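Local coordinates for putative diguanylate cyclase (GGDEF) with PAS/PAC domain (Rhodopseudomonas palustris, PDB 3LIF), which probably makes cyclic di-GMP from GTP and carries this extracellular PDC-fold domain as its likely sensor part, at residues V37-I42 and G143-T148; S131-L134 and K140-G143; V43-W48 and P54-R59; V73-A78 and L82-V87. All coordinates share one frame; numbering follows the deposited sequence.

Contact 1: V37-I42 and G143-T148; sequences VVLDDI and GVVVAT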
# COMPACT_ATOMS: atom_id res chain seq x y z
N VAL A 37 0.48 -9.19 10.37
CA VAL A 37 0.62 -9.77 11.68
C VAL A 37 -0.37 -9.09 12.64
O VAL A 37 -1.06 -9.77 13.42
CB VAL A 37 2.15 -9.71 12.18
CG1 VAL A 37 2.24 -9.62 13.68
CG2 VAL A 37 2.93 -10.91 11.67
N VAL A 38 -0.44 -7.77 12.63
CA VAL A 38 -1.34 -7.15 13.58
C VAL A 38 -2.83 -7.51 13.34
O VAL A 38 -3.58 -7.78 14.29
CB VAL A 38 -1.19 -5.67 13.59
CG1 VAL A 38 -2.39 -5.05 14.23
CG2 VAL A 38 0.05 -5.31 14.36
N LEU A 39 -3.26 -7.52 12.07
CA LEU A 39 -4.66 -7.75 11.83
C LEU A 39 -4.90 -9.14 12.35
O LEU A 39 -5.89 -9.42 13.04
CB LEU A 39 -5.08 -7.60 10.37
CG LEU A 39 -5.09 -6.15 9.84
CD1 LEU A 39 -6.30 -5.88 9.01
CD2 LEU A 39 -5.03 -5.17 10.90
N ASP A 40 -3.94 -10.00 12.09
CA ASP A 40 -4.02 -11.37 12.60
C ASP A 40 -4.18 -11.48 14.15
O ASP A 40 -5.03 -12.20 14.66
CB ASP A 40 -2.92 -12.22 12.02
CG ASP A 40 -3.42 -13.52 11.66
OD1 ASP A 40 -4.46 -13.82 12.29
OD2 ASP A 40 -2.86 -14.23 10.77
N ASP A 41 -3.41 -10.72 14.91
CA ASP A 41 -3.69 -10.71 16.35
C ASP A 41 -5.20 -10.46 16.47
O ASP A 41 -5.86 -11.04 17.32
CB ASP A 41 -2.91 -9.61 17.12
CG ASP A 41 -1.47 -10.00 17.44
OD1 ASP A 41 -1.10 -11.17 17.17
OD2 ASP A 41 -0.71 -9.12 17.95
N ILE A 42 -5.76 -9.60 15.62
CA ILE A 42 -7.14 -9.23 15.85
C ILE A 42 -8.07 -10.34 15.39
O ILE A 42 -9.03 -10.65 16.08
CB ILE A 42 -7.48 -7.90 15.21
CG1 ILE A 42 -6.64 -6.79 15.84
CG2 ILE A 42 -8.99 -7.61 15.29
CD1 ILE A 42 -6.63 -5.54 15.01
N GLY A 143 -17.50 -11.05 10.17
CA GLY A 143 -17.20 -9.59 9.83
C GLY A 143 -15.73 -9.58 9.45
O GLY A 143 -15.31 -10.37 8.57
N VAL A 144 -14.95 -8.61 9.89
CA VAL A 144 -14.05 -7.80 9.06
C VAL A 144 -13.24 -6.89 9.96
O VAL A 144 -13.85 -6.19 10.80
CB VAL A 144 -14.57 -7.11 7.79
CG1 VAL A 144 -13.45 -6.29 7.23
CG2 VAL A 144 -14.93 -8.14 6.73
N VAL A 145 -11.90 -6.98 9.90
CA VAL A 145 -11.03 -5.89 10.44
C VAL A 145 -10.49 -5.20 9.20
O VAL A 145 -10.03 -5.89 8.26
CB VAL A 145 -9.67 -6.32 11.04
CG1 VAL A 145 -9.40 -5.63 12.34
CG2 VAL A 145 -9.47 -7.82 11.05
N VAL A 146 -10.44 -3.88 9.23
CA VAL A 146 -9.95 -3.10 8.10
C VAL A 146 -9.02 -2.13 8.76
O VAL A 146 -9.38 -1.61 9.84
CB VAL A 146 -10.98 -2.03 7.62
CG1 VAL A 146 -10.89 -1.77 6.11
CG2 VAL A 146 -12.40 -2.28 8.13
N ALA A 147 -7.93 -1.77 8.11
CA ALA A 147 -7.14 -0.66 8.62
C ALA A 147 -6.64 0.16 7.46
O ALA A 147 -6.42 -0.37 6.33
CB ALA A 147 -6.01 -1.14 9.47
N THR A 148 -6.51 1.46 7.70
CA THR A 148 -6.12 2.36 6.64
C THR A 148 -4.60 2.44 6.51
O THR A 148 -3.89 2.67 7.50
CB THR A 148 -6.57 3.77 6.95
OG1 THR A 148 -7.98 3.75 7.10
CG2 THR A 148 -6.21 4.67 5.82

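Contact 2: S131-L134 and K140-G143; sequences SRRL and KFFG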
# COMPACT_ATOMS: atom_id res chain seq x y z
N SER A 131 -7.30 -5.37 4.81
CA SER A 131 -8.37 -5.99 5.58
C SER A 131 -8.31 -7.51 5.68
O SER A 131 -7.79 -8.20 4.79
CB SER A 131 -9.76 -5.55 5.01
OG SER A 131 -10.09 -6.23 3.79
N ARG A 132 -8.90 -8.04 6.76
CA ARG A 132 -8.92 -9.50 6.99
C ARG A 132 -10.29 -10.02 7.41
O ARG A 132 -11.00 -9.37 8.21
CB ARG A 132 -7.76 -9.96 7.94
CG ARG A 132 -6.60 -10.61 7.16
CD ARG A 132 -5.26 -10.81 7.94
NE ARG A 132 -5.14 -12.22 8.34
CZ ARG A 132 -5.99 -13.10 7.86
NH1 ARG A 132 -6.91 -12.65 6.99
NH2 ARG A 132 -5.93 -14.37 8.19
N ARG A 133 -10.68 -11.17 6.89
CA ARG A 133 -11.91 -11.84 7.33
C ARG A 133 -11.94 -12.29 8.79
O ARG A 133 -11.06 -13.06 9.18
CB ARG A 133 -12.08 -13.09 6.51
CG ARG A 133 -13.31 -13.86 6.84
CD ARG A 133 -13.18 -15.27 6.30
NE ARG A 133 -14.30 -15.57 5.45
CZ ARG A 133 -15.20 -16.52 5.71
NH1 ARG A 133 -15.06 -17.27 6.82
NH2 ARG A 133 -16.22 -16.68 4.85
N LEU A 134 -12.92 -11.83 9.60
CA LEU A 134 -13.18 -12.37 10.97
C LEU A 134 -13.98 -13.67 10.97
O LEU A 134 -14.79 -13.92 10.06
CB LEU A 134 -13.96 -11.38 11.79
CG LEU A 134 -13.19 -10.08 11.87
CD1 LEU A 134 -13.96 -9.14 12.75
CD2 LEU A 134 -11.73 -10.34 12.38
N LYS A 140 -17.23 -19.83 10.58
CA LYS A 140 -18.16 -19.17 9.69
C LYS A 140 -17.80 -17.69 9.81
O LYS A 140 -17.15 -17.26 10.80
CB LYS A 140 -19.60 -19.38 10.16
CG LYS A 140 -19.93 -20.81 10.56
CD LYS A 140 -20.15 -21.57 9.31
CE LYS A 140 -20.68 -22.95 9.62
NZ LYS A 140 -21.67 -23.32 8.58
N PHE A 141 -18.24 -16.93 8.80
CA PHE A 141 -17.97 -15.49 8.70
C PHE A 141 -18.48 -14.68 9.87
O PHE A 141 -19.66 -14.81 10.25
CB PHE A 141 -18.64 -14.96 7.43
CG PHE A 141 -18.36 -13.52 7.16
CD1 PHE A 141 -17.06 -13.09 6.90
CD2 PHE A 141 -19.37 -12.60 7.13
CE1 PHE A 141 -16.79 -11.74 6.62
CE2 PHE A 141 -19.11 -11.27 6.86
CZ PHE A 141 -17.81 -10.84 6.60
N PHE A 142 -17.66 -13.80 10.43
CA PHE A 142 -18.07 -13.01 11.58
C PHE A 142 -17.85 -11.49 11.39
O PHE A 142 -18.03 -10.72 12.33
CB PHE A 142 -17.36 -13.55 12.83
CG PHE A 142 -17.83 -12.93 14.12
CD1 PHE A 142 -18.97 -13.41 14.79
CD2 PHE A 142 -17.15 -11.89 14.69
CE1 PHE A 142 -19.39 -12.86 15.94
CE2 PHE A 142 -17.58 -11.32 15.88
CZ PHE A 142 -18.72 -11.80 16.50
N GLY A 143 -17.50 -11.05 10.17
CA GLY A 143 -17.20 -9.59 9.83
C GLY A 143 -15.73 -9.58 9.45
O GLY A 143 -15.31 -10.37 8.57

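Contact 3: V43-W48 and P54-R59; sequences VSFMKW and PVFNER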
# COMPACT_ATOMS: atom_id res chain seq x y z
N VAL A 43 -7.80 -10.98 14.26
CA VAL A 43 -8.65 -12.06 13.91
C VAL A 43 -8.81 -12.91 15.15
O VAL A 43 -9.92 -13.32 15.47
CB VAL A 43 -8.15 -12.89 12.75
CG1 VAL A 43 -8.78 -14.27 12.73
CG2 VAL A 43 -8.49 -12.20 11.48
N SER A 44 -7.71 -13.13 15.87
CA SER A 44 -7.72 -14.08 17.01
C SER A 44 -8.45 -13.55 18.21
O SER A 44 -9.31 -14.21 18.74
CB SER A 44 -6.32 -14.57 17.38
OG SER A 44 -5.91 -15.51 16.41
N PHE A 45 -8.11 -12.36 18.65
CA PHE A 45 -8.91 -11.82 19.71
C PHE A 45 -10.44 -12.05 19.41
O PHE A 45 -11.04 -12.97 19.98
CB PHE A 45 -8.60 -10.37 19.87
CG PHE A 45 -9.08 -9.81 21.11
CD1 PHE A 45 -8.44 -10.10 22.29
CD2 PHE A 45 -10.18 -8.97 21.11
CE1 PHE A 45 -8.89 -9.53 23.50
CE2 PHE A 45 -10.65 -8.39 22.31
CZ PHE A 45 -10.00 -8.67 23.52
N MSE A 46 -11.04 -11.26 18.50
CA MSE A 46 -12.41 -11.53 18.00
C MSE A 46 -12.83 -13.02 18.10
O MSE A 46 -13.88 -13.28 18.70
CB MSE A 46 -12.60 -11.08 16.55
CG MSE A 46 -12.47 -9.63 16.25
SE MSE A 46 -12.99 -8.49 17.67
CE MSE A 46 -14.94 -8.67 17.50
N LYS A 47 -12.06 -13.96 17.53
CA LYS A 47 -12.39 -15.40 17.61
C LYS A 47 -12.77 -15.84 19.03
O LYS A 47 -13.91 -16.30 19.27
CB LYS A 47 -11.31 -16.32 17.08
CG LYS A 47 -11.86 -17.66 16.68
CD LYS A 47 -10.85 -18.70 16.07
CE LYS A 47 -10.28 -18.35 14.67
NZ LYS A 47 -11.24 -18.46 13.48
N TRP A 48 -11.90 -15.65 20.01
CA TRP A 48 -12.49 -15.87 21.31
C TRP A 48 -12.85 -14.67 22.15
O TRP A 48 -12.75 -14.67 23.37
CB TRP A 48 -11.88 -17.05 22.06
CG TRP A 48 -10.44 -17.11 22.16
CD1 TRP A 48 -9.59 -17.60 21.24
CD2 TRP A 48 -9.67 -16.72 23.29
NE1 TRP A 48 -8.31 -17.51 21.72
CE2 TRP A 48 -8.33 -16.98 22.99
CE3 TRP A 48 -9.99 -16.16 24.55
CZ2 TRP A 48 -7.29 -16.70 23.88
CZ3 TRP A 48 -8.97 -15.89 25.43
CH2 TRP A 48 -7.64 -16.15 25.09
N PRO A 54 -16.61 -1.64 25.37
CA PRO A 54 -16.11 -0.34 24.86
C PRO A 54 -14.66 -0.08 25.22
O PRO A 54 -14.11 0.95 24.81
CB PRO A 54 -16.99 0.67 25.57
CG PRO A 54 -18.32 -0.04 25.65
CD PRO A 54 -17.99 -1.50 25.89
N VAL A 55 -14.04 -0.98 25.98
CA VAL A 55 -12.63 -0.77 26.32
C VAL A 55 -11.72 -1.01 25.10
O VAL A 55 -10.76 -0.25 24.86
CB VAL A 55 -12.15 -1.62 27.54
CG1 VAL A 55 -11.69 -3.08 27.11
CG2 VAL A 55 -11.02 -0.85 28.26
N PHE A 56 -12.02 -2.10 24.39
CA PHE A 56 -11.46 -2.45 23.10
C PHE A 56 -11.25 -1.27 22.13
O PHE A 56 -10.26 -1.20 21.42
CB PHE A 56 -12.38 -3.49 22.47
CG PHE A 56 -11.74 -4.27 21.38
CD1 PHE A 56 -10.55 -4.93 21.60
CD2 PHE A 56 -12.33 -4.33 20.12
CE1 PHE A 56 -9.93 -5.66 20.59
CE2 PHE A 56 -11.71 -5.06 19.07
CZ PHE A 56 -10.51 -5.75 19.32
N ASN A 57 -12.17 -0.33 22.09
CA ASN A 57 -11.90 0.84 21.30
C ASN A 57 -10.58 1.51 21.68
O ASN A 57 -9.83 1.95 20.80
CB ASN A 57 -13.06 1.81 21.34
CG ASN A 57 -14.29 1.24 20.69
OD1 ASN A 57 -14.21 0.41 19.78
ND2 ASN A 57 -15.45 1.68 21.15
N GLU A 58 -10.29 1.60 22.98
CA GLU A 58 -9.00 2.12 23.45
C GLU A 58 -7.87 1.21 23.01
O GLU A 58 -6.85 1.68 22.59
CB GLU A 58 -8.98 2.22 24.98
CG GLU A 58 -9.76 3.41 25.53
CD GLU A 58 -9.39 4.72 24.82
OE1 GLU A 58 -8.24 5.22 25.01
OE2 GLU A 58 -10.26 5.24 24.05
N ARG A 59 -8.07 -0.10 23.14
CA ARG A 59 -7.05 -1.04 22.73
C ARG A 59 -6.71 -0.73 21.26
O ARG A 59 -5.50 -0.56 20.93
CB ARG A 59 -7.48 -2.50 22.94
CG ARG A 59 -6.40 -3.50 23.47
CD ARG A 59 -6.64 -5.03 23.07
NE ARG A 59 -6.21 -5.38 21.69
CZ ARG A 59 -5.20 -6.18 21.34
NH1 ARG A 59 -4.46 -6.79 22.24
NH2 ARG A 59 -4.95 -6.37 20.07

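Contact 4: V73-A78 and L82-V87; sequences VAILDA and LTYASV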
# COMPACT_ATOMS: atom_id res chain seq x y z
N VAL A 73 -7.93 1.62 12.71
CA VAL A 73 -8.39 0.22 12.59
C VAL A 73 -9.87 0.08 12.97
O VAL A 73 -10.38 0.71 13.93
CB VAL A 73 -7.59 -0.69 13.55
CG1 VAL A 73 -8.00 -2.15 13.37
CG2 VAL A 73 -6.12 -0.49 13.30
N ALA A 74 -10.60 -0.76 12.26
CA ALA A 74 -11.95 -0.86 12.68
C ALA A 74 -12.45 -2.27 12.47
O ALA A 74 -11.83 -3.04 11.72
CB ALA A 74 -12.85 0.19 12.03
N ILE A 75 -13.54 -2.58 13.21
CA ILE A 75 -14.25 -3.80 13.09
C ILE A 75 -15.66 -3.59 12.51
O ILE A 75 -16.35 -2.63 12.87
CB ILE A 75 -14.43 -4.40 14.45
CG1 ILE A 75 -13.10 -4.31 15.20
CG2 ILE A 75 -14.91 -5.88 14.29
CD1 ILE A 75 -12.13 -5.46 14.87
N LEU A 76 -16.05 -4.50 11.63
CA LEU A 76 -17.38 -4.61 11.10
C LEU A 76 -17.87 -6.01 11.40
O LEU A 76 -17.09 -7.01 11.19
CB LEU A 76 -17.35 -4.49 9.57
CG LEU A 76 -16.86 -3.23 8.85
CD1 LEU A 76 -17.15 -3.39 7.36
CD2 LEU A 76 -17.42 -1.91 9.41
N ASP A 77 -19.13 -6.14 11.84
CA ASP A 77 -19.71 -7.48 12.06
C ASP A 77 -20.35 -7.94 10.79
O ASP A 77 -19.97 -7.51 9.74
CB ASP A 77 -20.85 -7.37 13.04
CG ASP A 77 -22.00 -6.40 12.56
OD1 ASP A 77 -22.30 -6.21 11.31
OD2 ASP A 77 -22.62 -5.83 13.49
N ALA A 78 -21.19 -8.95 10.84
CA ALA A 78 -21.06 -10.06 9.97
C ALA A 78 -22.11 -9.43 8.95
O ALA A 78 -22.26 -9.86 7.79
CB ALA A 78 -21.59 -11.31 10.59
N LEU A 82 -20.40 -1.14 11.52
CA LEU A 82 -19.16 -0.87 12.21
C LEU A 82 -19.41 -0.98 13.70
O LEU A 82 -20.15 -0.22 14.24
CB LEU A 82 -18.66 0.53 11.84
CG LEU A 82 -17.48 1.33 12.43
CD1 LEU A 82 -17.17 1.10 13.93
CD2 LEU A 82 -16.21 1.27 11.54
N THR A 83 -18.76 -1.91 14.36
CA THR A 83 -18.91 -2.05 15.80
C THR A 83 -17.82 -1.50 16.72
O THR A 83 -18.09 -1.15 17.84
CB THR A 83 -19.04 -3.50 16.15
OG1 THR A 83 -17.88 -4.19 15.64
CG2 THR A 83 -20.31 -4.06 15.52
N TYR A 84 -16.56 -1.47 16.29
CA TYR A 84 -15.46 -0.89 17.09
C TYR A 84 -14.52 -0.15 16.15
O TYR A 84 -14.48 -0.45 14.93
CB TYR A 84 -14.66 -1.99 17.78
CG TYR A 84 -15.46 -2.93 18.64
CD1 TYR A 84 -15.69 -2.65 19.99
CD2 TYR A 84 -16.00 -4.10 18.11
CE1 TYR A 84 -16.43 -3.52 20.80
CE2 TYR A 84 -16.73 -4.98 18.88
CZ TYR A 84 -16.94 -4.67 20.24
OH TYR A 84 -17.64 -5.53 21.02
N ALA A 85 -13.72 0.75 16.74
CA ALA A 85 -12.77 1.53 16.00
C ALA A 85 -11.75 2.29 16.88
O ALA A 85 -12.01 2.59 18.05
CB ALA A 85 -13.49 2.48 15.14
N SER A 86 -10.58 2.58 16.32
CA SER A 86 -9.61 3.35 17.05
C SER A 86 -9.99 4.79 16.96
O SER A 86 -9.34 5.62 17.52
CB SER A 86 -8.21 3.16 16.52
OG SER A 86 -8.21 3.13 15.12
N VAL A 87 -11.06 5.11 16.27
CA VAL A 87 -11.42 6.51 16.25
C VAL A 87 -12.48 6.79 17.31
O VAL A 87 -13.09 5.87 17.88
CB VAL A 87 -11.96 6.97 14.88
CG1 VAL A 87 -11.68 8.44 14.71
CG2 VAL A 87 -11.27 6.24 13.78

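Contact 1: V37-I42 and G143-T148
Ile42 and Val145 make the tight end of this helix-on-sheet contact. The branch methyl CG2 of Ile42 lies 3.6 Å from CG1 of Val145, and the far methyl CD1 of Ile42 reaches that same Val145 CG1 at 3.8 Å. One valine methyl is thus gripped by both arms of the isoleucine, whose CG1 stands opposite the carbonyl carbon (chi1 -63°) while CG2 is turned opposite the backbone N. Three residues back along the helix, Leu39 and Val145 lie alongside one another, pointing opposite ways, with CD1 of Leu39 3.8 Å from the backbone O of Val145 and 4.0 Å from its CB. The other leucine methyl, CD2 of Leu39, meets CB of Ala147 more loosely at 4.4 Å.

The pairing illustrates how the PDC fold is built: a long N-terminal helix, 5-47, lies against the antiparallel sheet of strand order 2-1-5-4-3, here over its central strand 141-149. The axes of the two short segments approach to 9.3 Å and run roughly antiparallel, at 149°. Alternation along the strand sends Val145 and Ala147 to the helix, whereas Val144 and Val146 serve the opposite sheet face, where both touch Tyr100 of helix 99-106. Val73 and Ile75 of the adjoining strand also pack on Val145 from within the sheet.

No hydrogen bond crosses the interface, and the side chains that meet are all aliphatic. The far side of the helix is different in character. Val37 and Asp41 are exposed there, and Asp40, whose CB points away from the strand, makes a long, weak ion pair with Arg132 NE.

Contact 2: S131-L134 and K140-G143
Leu134 and Phe142 touch near the turn of the beta hairpin formed by strands 126-135 and 141-149, the fourth and fifth strands in chain order, adjacent in the 2-1-5-4-3 PDC sheet, with 141-149 in its middle. The clearest backbone link is Phe142 N to Leu134 O, 2.9 Å long with 153° at the hydrogen. The axes of the short strand segments stand at 130° to each other. Leu134 N is paired with Gly143 O at 3.0 Å, but the placing of that oxygen is less certain. Gly143 itself has a positive phi, a backbone shape that suits a residue without CB.

The polar end of Arg133 finds its partners outside the pair. Arg133 NH1 forms a salt bridge with Glu135 OE1, while Arg133 NE donates to His104 O, so the guanidinium is tied both to its own strand and to helix 99-106. On the other strand, the backbone Lys140 N is hydrogen-bonded to Asp138 OD2 within the turn.

These ties hold the arginine across Phe141, the planes of guanidinium and ring standing 57° apart. The aliphatic stem takes the ring's edge, with Arg133 CG 3.8 Å from Phe141 CD1 and close to the ring plane. Over one guanidinium face, toward its rim, lies that same Phe141 CD1, 3.9 Å above the plane of the Arg133 group.

Contact 3: V43-W48 and P54-R59
Phe45 and Phe56 lie with their ring planes nearly parallel, at 10°, yet offset until little of one ring covers the other. Their centroids are 4.9 Å from each other, and the touch is made by one side of each ring: the CD2-CE2 side of Phe45 against CE1, CD1 and CZ of Phe56. The two side chains arrive from two successive helices, 5-47 and 55-66, and point past one another. In both, CG is extended away from the backbone N (chi1 -165° in Phe45, -161° in Phe56), which carries each ring out into the gap between segments whose closest CA atoms, those of Phe45 and Phe56, are 10.3 Å apart.

Met46, present as selenomethionine, adds a Met-aromatic contact. Bends at chi2 and chi3 bring its SE to 3.9 Å from Phe56 CE2, obliquely to the ring. Phe56 has a further aromatic neighbour in Tyr84, edge-to-face, and Pro52 of the connecting loop packs on both Phe45 and Met46. Arg59 CZ stands 5.4 Å from the Phe45 ring centroid, at most a weak cation-pi attraction.

With no hydrogen bond between the segments, the helices are joined here chiefly by dispersion among polarisable groups, an interaction that demands little precise direction.

Contact 4: V73-A78 and L82-V87
Leu82 reaches back across the strand pair toward Ala74 and Leu76, and its course shows how one face of a hairpin is filled. CB of Leu82 starts 3.7 Å from CD2 of Leu76, and the two side chains lie roughly perpendicular. CG of Leu82 is 4.1 Å from the carbonyl O of Ile75, and CD1 of Leu82 passes that same Ile75 O at 4.0 Å. At the tip, CD2 of Leu82 settles 3.6 Å from CB of Ala74. CG stands opposite the backbone N (chi1 172°), which directs the methyls along the sheet face shared by Ala74, Leu76 and Ala85.

On the other face Ile75 CB meets the edge of the Tyr84 ring, whose OH is bonded to Pro52 O. Backbone bonds run from Ile75 N to Tyr84 O (2.9 Å) and from Thr83 N to Ile75 O (2.9 Å). Farther along, Ser86 N donates to Val73 O at 3.0 Å, and Ser86 OG accepts from Val73 N at 2.9 Å.

Because Ile75 pairs with Tyr84 but Leu76 with Leu82, Thr83 is the extra residue of a beta bulge in an antiparallel hairpin, strands one and two of the 2-1-5-4-3 PDC sheet.

How the contacts relate
Contacts 1, 2 and 4 share one sheet, and contact 3 joins helix 5-47 to helix 55-66 beside it. Contact 1 sits centrally, its centre about 9 Å from that of contact 2 and about 10 Å from those of contacts 3 and 4. Strand 141-149 joins contact 1 to its sheet neighbours, as through Val144 O and Leu76 N, 2.9 Å apart. Contact 3 meets contact 2 where Met46 CG lies 3.8 Å from Leu134 CD1, and contact 4 through Asn57 OD1, probably hydrogen-bonded to Ala85 N at 3.1 Å. A bound methylpentanediol, probably from the crystallisation liquor, lies about 4 Å from the Ala74 side chain; such molecules often mark pockets.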